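PDB 3E96: dihydrodipicolinate synthase from Bacillus clausii KSM-K16, which probably catalyses the condensation of pyruvate with aspartate semialdehyde to 4-hydroxy-tetrahydrodipicolinate, a lyase-type step on the route to lysine. Local coordinates for residues 178-183 with 189-194; 13-18 with 221-226. One frame throughout, in Å; residues are numbered along the deposited sequence.

Contact 1. Residues 178-183 with 189-194; sequences KVVRSI and IAWICG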
ATOM      1  N   LYS B 178      20.451 -10.405  14.394  1.00 13.23           N
ATOM      2  CA  LYS B 178      19.832 -11.218  15.431  1.00 15.01           C
ATOM      3  C   LYS B 178      18.803 -12.213  14.892  1.00 15.33           C
ATOM      4  O   LYS B 178      18.784 -13.372  15.309  1.00 15.64           O
ATOM      5  CB  LYS B 178      19.173 -10.326  16.488  1.00 16.65           C
ATOM      6  CG  LYS B 178      18.561 -11.090  17.657  1.00 18.95           C
ATOM      7  CD  LYS B 178      19.594 -11.952  18.382  1.00 21.30           C
ATOM      8  CE  LYS B 178      18.941 -12.823  19.451  1.00 23.59           C
ATOM      9  NZ  LYS B 178      19.940 -13.676  20.161  1.00 24.72           N
ATOM     10  N   VAL B 179      17.951 -11.786  13.965  1.00 14.41           N
ATOM     11  CA  VAL B 179      16.950 -12.714  13.450  1.00 13.63           C
ATOM     12  C   VAL B 179      17.607 -13.853  12.670  1.00 13.67           C
ATOM     13  O   VAL B 179      17.148 -14.992  12.728  1.00 15.80           O
ATOM     14  CB  VAL B 179      15.875 -12.000  12.577  1.00 14.61           C
ATOM     15  CG1 VAL B 179      16.468 -11.547  11.246  1.00 14.99           C
ATOM     16  CG2 VAL B 179      14.690 -12.946  12.362  1.00 13.98           C
ATOM     17  N   VAL B 180      18.686 -13.555  11.955  1.00 12.99           N
ATOM     18  CA  VAL B 180      19.402 -14.589  11.212  1.00 14.43           C
ATOM     19  C   VAL B 180      19.892 -15.649  12.201  1.00 15.18           C
ATOM     20  O   VAL B 180      19.875 -16.846  11.915  1.00 15.79           O
ATOM     21  CB  VAL B 180      20.634 -14.003  10.479  1.00 15.38           C
ATOM     22  CG1 VAL B 180      21.578 -15.126  10.041  1.00 15.53           C
ATOM     23  CG2 VAL B 180      20.177 -13.204   9.266  1.00 15.64           C
ATOM     24  N   ARG B 181      20.318 -15.195  13.372  1.00 15.60           N
ATOM     25  CA  ARG B 181      20.836 -16.093  14.393  1.00 16.92           C
ATOM     26  C   ARG B 181      19.778 -16.622  15.360  1.00 17.17           C
ATOM     27  O   ARG B 181      20.104 -17.314  16.326  1.00 19.67           O
ATOM     28  CB  ARG B 181      21.966 -15.381  15.142  1.00 16.19           C
ATOM     29  CG  ARG B 181      23.136 -15.059  14.213  1.00 17.22           C
ATOM     30  CD  ARG B 181      24.179 -14.131  14.815  1.00 14.64           C
ATOM     31  NE  ARG B 181      25.341 -14.056  13.934  1.00 17.14           N
ATOM     32  CZ  ARG B 181      25.348 -13.471  12.739  1.00 17.88           C
ATOM     33  NH1 ARG B 181      24.249 -12.884  12.271  1.00 16.33           N
ATOM     34  NH2 ARG B 181      26.445 -13.502  11.994  1.00 18.02           N
ATOM     35  N   SER B 182      18.512 -16.316  15.091  1.00 17.79           N
ATOM     36  CA  SER B 182      17.415 -16.770  15.947  1.00 18.03           C
ATOM     37  C   SER B 182      16.649 -17.930  15.321  1.00 19.33           C
ATOM     38  O   SER B 182      15.734 -18.483  15.931  1.00 21.28           O
ATOM     39  CB  SER B 182      16.444 -15.618  16.225  1.00 19.50           C
ATOM     40  OG  SER B 182      17.085 -14.561  16.917  1.00 19.21           O
ATOM     41  N   ILE B 183      17.020 -18.289  14.099  1.00 19.18           N
ATOM     42  CA  ILE B 183      16.365 -19.380  13.393  1.00 19.78           C
ATOM     43  C   ILE B 183      17.385 -20.493  13.154  1.00 21.21           C
ATOM     44  O   ILE B 183      18.451 -20.257  12.590  1.00 21.70           O
ATOM     45  CB  ILE B 183      15.786 -18.874  12.051  1.00 18.99           C
ATOM     46  CG1 ILE B 183      14.701 -17.827  12.337  1.00 18.78           C
ATOM     47  CG2 ILE B 183      15.242 -20.039  11.234  1.00 18.84           C
ATOM     48  CD1 ILE B 183      14.180 -17.094  11.116  1.00 17.93           C
ATOM     49  N   ILE B 189      16.822 -21.095   5.459  1.00 26.67           N
ATOM     50  CA  ILE B 189      16.232 -19.904   4.869  1.00 22.54           C
ATOM     51  C   ILE B 189      17.301 -19.118   4.119  1.00 20.54           C
ATOM     52  O   ILE B 189      18.392 -18.889   4.641  1.00 17.35           O
ATOM     53  CB  ILE B 189      15.632 -18.985   5.963  1.00 25.69           C
ATOM     54  CG1 ILE B 189      14.530 -19.722   6.730  1.00 25.94           C
ATOM     55  CG2 ILE B 189      15.102 -17.703   5.337  1.00 24.92           C
ATOM     56  CD1 ILE B 189      13.345 -20.137   5.879  1.00 28.30           C
ATOM     57  N   ALA B 190      17.004 -18.726   2.886  1.00 16.86           N
ATOM     58  CA  ALA B 190      17.952 -17.928   2.129  1.00 15.03           C
ATOM     59  C   ALA B 190      17.741 -16.504   2.628  1.00 14.06           C
ATOM     60  O   ALA B 190      16.644 -15.965   2.507  1.00 13.73           O
ATOM     61  CB  ALA B 190      17.647 -18.010   0.638  1.00 15.52           C
ATOM     62  N   TRP B 191      18.771 -15.901   3.212  1.00 12.95           N
ATOM     63  CA  TRP B 191      18.645 -14.532   3.707  1.00 13.72           C
ATOM     64  C   TRP B 191      19.116 -13.560   2.638  1.00 14.23           C
ATOM     65  O   TRP B 191      20.299 -13.520   2.302  1.00 13.65           O
ATOM     66  CB  TRP B 191      19.457 -14.348   4.988  1.00 12.90           C
ATOM     67  CG  TRP B 191      18.836 -15.031   6.161  1.00 13.96           C
ATOM     68  CD1 TRP B 191      19.266 -16.181   6.772  1.00 15.01           C
ATOM     69  CD2 TRP B 191      17.656 -14.623   6.858  1.00 13.37           C
ATOM     70  NE1 TRP B 191      18.420 -16.508   7.809  1.00 15.42           N
ATOM     71  CE2 TRP B 191      17.424 -15.568   7.883  1.00 16.22           C
ATOM     72  CE3 TRP B 191      16.768 -13.546   6.717  1.00 14.81           C
ATOM     73  CZ2 TRP B 191      16.339 -15.469   8.763  1.00 16.55           C
ATOM     74  CZ3 TRP B 191      15.686 -13.448   7.595  1.00 15.92           C
ATOM     75  CH2 TRP B 191      15.485 -14.406   8.604  1.00 17.90           C
ATOM     76  N   ILE B 192      18.178 -12.773   2.119  1.00 13.30           N
ATOM     77  CA  ILE B 192      18.459 -11.818   1.050  1.00 13.58           C
ATOM     78  C   ILE B 192      18.300 -10.358   1.474  1.00 13.22           C
ATOM     79  O   ILE B 192      17.302  -9.988   2.091  1.00 12.32           O
ATOM     80  CB  ILE B 192      17.502 -12.077  -0.141  1.00 14.95           C
ATOM     81  CG1 ILE B 192      17.685 -13.513  -0.640  1.00 17.83           C
ATOM     82  CG2 ILE B 192      17.765 -11.078  -1.275  1.00 14.50           C
ATOM     83  CD1 ILE B 192      16.557 -14.002  -1.538  1.00 19.20           C
ATOM     84  N   CYS B 193      19.286  -9.528   1.147  1.00 12.41           N
ATOM     85  CA  CYS B 193      19.188  -8.108   1.468  1.00 12.06           C
ATOM     86  C   CYS B 193      18.198  -7.524   0.465  1.00 11.88           C
ATOM     87  O   CYS B 193      18.487  -7.461  -0.731  1.00 13.60           O
ATOM     88  CB  CYS B 193      20.539  -7.418   1.308  1.00 10.90           C
ATOM     89  SG  CYS B 193      20.427  -5.617   1.416  1.00 12.65           S
ATOM     90  N   GLY B 194      17.033  -7.106   0.945  1.00 13.57           N
ATOM     91  CA  GLY B 194      16.020  -6.565   0.052  1.00 13.35           C
ATOM     92  C   GLY B 194      16.151  -5.089  -0.266  1.00 14.17           C
ATOM     93  O   GLY B 194      15.279  -4.528  -0.933  1.00 14.93           O
TER
HETATM   94  O   HOH W   1      18.960 -18.885   9.767  1.00 31.92           O
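Val180, at the end of helix 173-180, lies 7.5 Å from Trp191 of strand 190-193, CA to CA, and the chain between them is the short return of a beta-alpha-beta unit whose first strand is 163-168. Trp191 does most of the bridging, its indole reaching from the strand to three aliphatic side chains around the helix end. Val180 puts CG2 over one face: the methyl stands 3.7 Å from the centroid of the five-membered ring and only 7° off its normal, a clear CH-pi contact. A first torsion of 164° turns CG1 anti to the backbone N and leaves CG2 beside that N, anti to the carbonyl carbon, where it can lie over the indole. Ile189 CG2 covers the opposite face, so the ring is sandwiched between methyls. Ile183 comes in at the rim instead, its CD1 near the ring plane and 3.6 Å from Trp191 CZ2, while Val179 CG1 approaches Trp191 CH2 obliquely at 4.0 Å. The one polar edge is served by water 1, lying in the ring plane; it accepts from Trp191 NE1 at 3.1 Å and donates to Val180 O, also at 3.1 Å. With an alanine in place of Trp191, the Val180 and Ile183 methyls would probably lose the surface they pack on, and water 1 the N-H that holds it to the strand. An indole thus suits the place twice over: its carbon surface joins helix to strand, and its single N-H is linked through water to a carbonyl at the helix end.

Contact 2. Residues 13-18 with 221-226; sequences ETISGI and QKAVEM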
ATOM      1  N   GLU B  13      20.589 -17.653  -3.075  1.00 16.65           N
ATOM      2  CA  GLU B  13      21.664 -16.905  -2.425  1.00 16.84           C
ATOM      3  C   GLU B  13      22.559 -16.357  -3.529  1.00 17.16           C
ATOM      4  O   GLU B  13      23.665 -16.846  -3.776  1.00 17.47           O
ATOM      5  CB  GLU B  13      22.452 -17.818  -1.480  1.00 18.43           C
ATOM      6  CG  GLU B  13      21.573 -18.436  -0.399  1.00 19.87           C
ATOM      7  CD  GLU B  13      22.356 -19.266   0.599  1.00 21.80           C
ATOM      8  OE1 GLU B  13      23.367 -19.877   0.201  1.00 22.12           O
ATOM      9  OE2 GLU B  13      21.949 -19.319   1.777  1.00 20.50           O
ATOM     10  N   THR B  14      22.050 -15.331  -4.200  1.00 15.80           N
ATOM     11  CA  THR B  14      22.743 -14.696  -5.308  1.00 15.36           C
ATOM     12  C   THR B  14      22.011 -13.377  -5.550  1.00 15.18           C
ATOM     13  O   THR B  14      21.311 -12.891  -4.665  1.00 14.85           O
ATOM     14  CB  THR B  14      22.657 -15.595  -6.571  1.00 15.46           C
ATOM     15  OG1 THR B  14      23.388 -15.000  -7.648  1.00 15.08           O
ATOM     16  CG2 THR B  14      21.197 -15.787  -6.989  1.00 16.16           C
ATOM     17  N   ILE B  15      22.172 -12.797  -6.732  1.00 15.30           N
ATOM     18  CA  ILE B  15      21.491 -11.548  -7.057  1.00 15.15           C
ATOM     19  C   ILE B  15      20.093 -11.842  -7.602  1.00 15.10           C
ATOM     20  O   ILE B  15      19.939 -12.651  -8.518  1.00 15.76           O
ATOM     21  CB  ILE B  15      22.240 -10.753  -8.160  1.00 15.55           C
ATOM     22  CG1 ILE B  15      23.617 -10.309  -7.665  1.00 16.08           C
ATOM     23  CG2 ILE B  15      21.409  -9.542  -8.585  1.00 15.47           C
ATOM     24  CD1 ILE B  15      24.525  -9.823  -8.791  1.00 17.14           C
ATOM     25  N   SER B  16      19.079 -11.201  -7.032  1.00 13.95           N
ATOM     26  CA  SER B  16      17.715 -11.352  -7.524  1.00 14.53           C
ATOM     27  C   SER B  16      17.442 -10.070  -8.298  1.00 14.97           C
ATOM     28  O   SER B  16      17.260  -9.007  -7.700  1.00 14.38           O
ATOM     29  CB  SER B  16      16.714 -11.484  -6.371  1.00 17.47           C
ATOM     30  OG  SER B  16      16.732 -12.792  -5.828  1.00 19.95           O
ATOM     31  N   GLY B  17      17.453 -10.168  -9.626  1.00 14.97           N
ATOM     32  CA  GLY B  17      17.210  -9.001 -10.456  1.00 14.71           C
ATOM     33  C   GLY B  17      15.728  -8.706 -10.565  1.00 15.32           C
ATOM     34  O   GLY B  17      14.935  -9.606 -10.849  1.00 13.54           O
ATOM     35  N   ILE B  18      15.353  -7.448 -10.336  1.00 13.03           N
ATOM     36  CA  ILE B  18      13.951  -7.044 -10.406  1.00 12.81           C
ATOM     37  C   ILE B  18      13.809  -6.204 -11.661  1.00 12.53           C
ATOM     38  O   ILE B  18      14.251  -5.058 -11.701  1.00 12.33           O
ATOM     39  CB  ILE B  18      13.536  -6.175  -9.198  1.00 14.12           C
ATOM     40  CG1 ILE B  18      14.194  -6.692  -7.912  1.00 16.65           C
ATOM     41  CG2 ILE B  18      12.015  -6.176  -9.071  1.00 14.58           C
ATOM     42  CD1 ILE B  18      13.880  -8.127  -7.573  1.00 17.85           C
ATOM     43  N   GLN B 221      26.485  -5.887 -14.907  1.00 19.63           N
ATOM     44  CA  GLN B 221      27.868  -6.234 -14.593  1.00 20.95           C
ATOM     45  C   GLN B 221      28.347  -5.608 -13.280  1.00 20.45           C
ATOM     46  O   GLN B 221      29.179  -6.189 -12.580  1.00 19.07           O
ATOM     47  CB  GLN B 221      28.803  -5.829 -15.742  1.00 24.74           C
ATOM     48  CG  GLN B 221      29.086  -4.334 -15.865  1.00 28.96           C
ATOM     49  CD  GLN B 221      27.976  -3.547 -16.550  1.00 32.85           C
ATOM     50  OE1 GLN B 221      28.081  -2.328 -16.700  1.00 36.35           O
ATOM     51  NE2 GLN B 221      26.912  -4.235 -16.972  1.00 29.57           N
ATOM     52  N   LYS B 222      27.832  -4.429 -12.942  1.00 19.15           N
ATOM     53  CA  LYS B 222      28.228  -3.775 -11.695  1.00 19.42           C
ATOM     54  C   LYS B 222      27.702  -4.559 -10.502  1.00 18.75           C
ATOM     55  O   LYS B 222      28.386  -4.695  -9.486  1.00 18.09           O
ATOM     56  CB  LYS B 222      27.699  -2.339 -11.635  1.00 20.48           C
ATOM     57  CG  LYS B 222      28.427  -1.367 -12.547  1.00 23.61           C
ATOM     58  CD  LYS B 222      27.932   0.057 -12.344  1.00 25.23           C
ATOM     59  CE  LYS B 222      28.701   1.041 -13.222  1.00 26.53           C
ATOM     60  NZ  LYS B 222      30.156   1.066 -12.893  1.00 27.59           N
ATOM     61  N   ALA B 223      26.480  -5.071 -10.627  1.00 17.49           N
ATOM     62  CA  ALA B 223      25.873  -5.852  -9.561  1.00 17.15           C
ATOM     63  C   ALA B 223      26.660  -7.147  -9.405  1.00 17.14           C
ATOM     64  O   ALA B 223      26.946  -7.583  -8.288  1.00 16.00           O
ATOM     65  CB  ALA B 223      24.414  -6.157  -9.896  1.00 16.85           C
ATOM     66  N   VAL B 224      27.016  -7.756 -10.535  1.00 16.64           N
ATOM     67  CA  VAL B 224      27.778  -8.998 -10.518  1.00 17.14           C
ATOM     68  C   VAL B 224      29.137  -8.791  -9.857  1.00 16.59           C
ATOM     69  O   VAL B 224      29.605  -9.645  -9.109  1.00 15.34           O
ATOM     70  CB  VAL B 224      27.986  -9.555 -11.952  1.00 16.75           C
ATOM     71  CG1 VAL B 224      28.928 -10.754 -11.916  1.00 17.60           C
ATOM     72  CG2 VAL B 224      26.645  -9.980 -12.539  1.00 18.41           C
ATOM     73  N   GLU B 225      29.769  -7.653 -10.129  1.00 17.64           N
ATOM     74  CA  GLU B 225      31.070  -7.364  -9.534  1.00 19.72           C
ATOM     75  C   GLU B 225      30.966  -7.320  -8.012  1.00 18.73           C
ATOM     76  O   GLU B 225      31.850  -7.818  -7.314  1.00 17.07           O
ATOM     77  CB  GLU B 225      31.615  -6.027 -10.040  1.00 22.84           C
ATOM     78  CG  GLU B 225      31.793  -5.949 -11.546  1.00 30.42           C
ATOM     79  CD  GLU B 225      32.379  -4.621 -11.993  1.00 34.72           C
ATOM     80  OE1 GLU B 225      32.272  -4.298 -13.199  1.00 38.68           O
ATOM     81  OE2 GLU B 225      32.954  -3.906 -11.142  1.00 35.28           O
ATOM     82  N   MET B 226      29.888  -6.728  -7.497  1.00 16.93           N
ATOM     83  CA  MET B 226      29.709  -6.639  -6.051  1.00 16.25           C
ATOM     84  C   MET B 226      29.510  -8.022  -5.452  1.00 15.86           C
ATOM     85  O   MET B 226      30.093  -8.339  -4.417  1.00 16.06           O
ATOM     86  CB  MET B 226      28.510  -5.748  -5.679  1.00 14.54           C
ATOM     87  CG  MET B 226      28.289  -5.634  -4.155  1.00 17.86           C
ATOM     88  SD  MET B 226      26.979  -4.479  -3.603  1.00 11.62           S
ATOM     89  CE  MET B 226      27.915  -2.917  -3.606  1.00 14.59           C
TER
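At the closing seam of the parallel eight-stranded barrel, Ile15 of the first strand, 15-17, meets Ala223 and Val224 of helix 220-231, the helix that follows the last strand. The CA atoms of Ile15 and Ala223 are 7.6 Å apart, and a single side chain, pointing from strand to helix, fills most of that distance. The methyl at its end makes the near contacts. Ile15 CD1 lies 3.3 Å from Ala223 O and 3.8 Å from Ala223 CB, touching both the carbonyl and the small side chain of one residue. Ile15 CD1 is also 3.7 Å from Val224 N, in the same peptide as that carbonyl, and, more loosely, 4.3 Å from Val224 CG2. CD1 therefore rests against the peptide joining the two helical residues, with Ala223 CB and Val224 CG2 as further neighbours. The torsions explain the reach: CG1 is anti to the carbonyl carbon (chi1 -64°), and the extended second torsion (chi2 166°) carries CD1 outward to the helix. In a TIM barrel each strand is backed by helices on its outer surface, and here the first strand shares the helix after the eighth, which ties the two ends of the barrel together although more than 200 residues separate the segments. Backbone bonds from Ser16 to Phe211 and Ser213 join the same two strands within the sheet. Leu227, one helical turn beyond Ala223, also packs on Ile15, while on the outer side of the helix Lys222 forms a salt bridge with Asp244 and a cation-pi contact with Trp300.

Both contacts are buried and set a helix against the same barrel, but they lie at different distances from its middle: contact 1 is about 17 Å from the centre of the chain, contact 2 about 11 Å, and their own centres are 18 Å apart. Contact 1 is local, completed within one beta-alpha-beta unit; contact 2 joins the two ends of the barrel, and along the chain it encloses contact 1. Their chemistry differs accordingly. Near the helix end an aromatic ring and a bridging water do the work, whereas between 13-18 and 221-226 one isoleucine methyl rests on a helical peptide and aliphatic neighbours. The two sets of segments touch where Ala190 CB lies 4.1 Å from Glu13 CG.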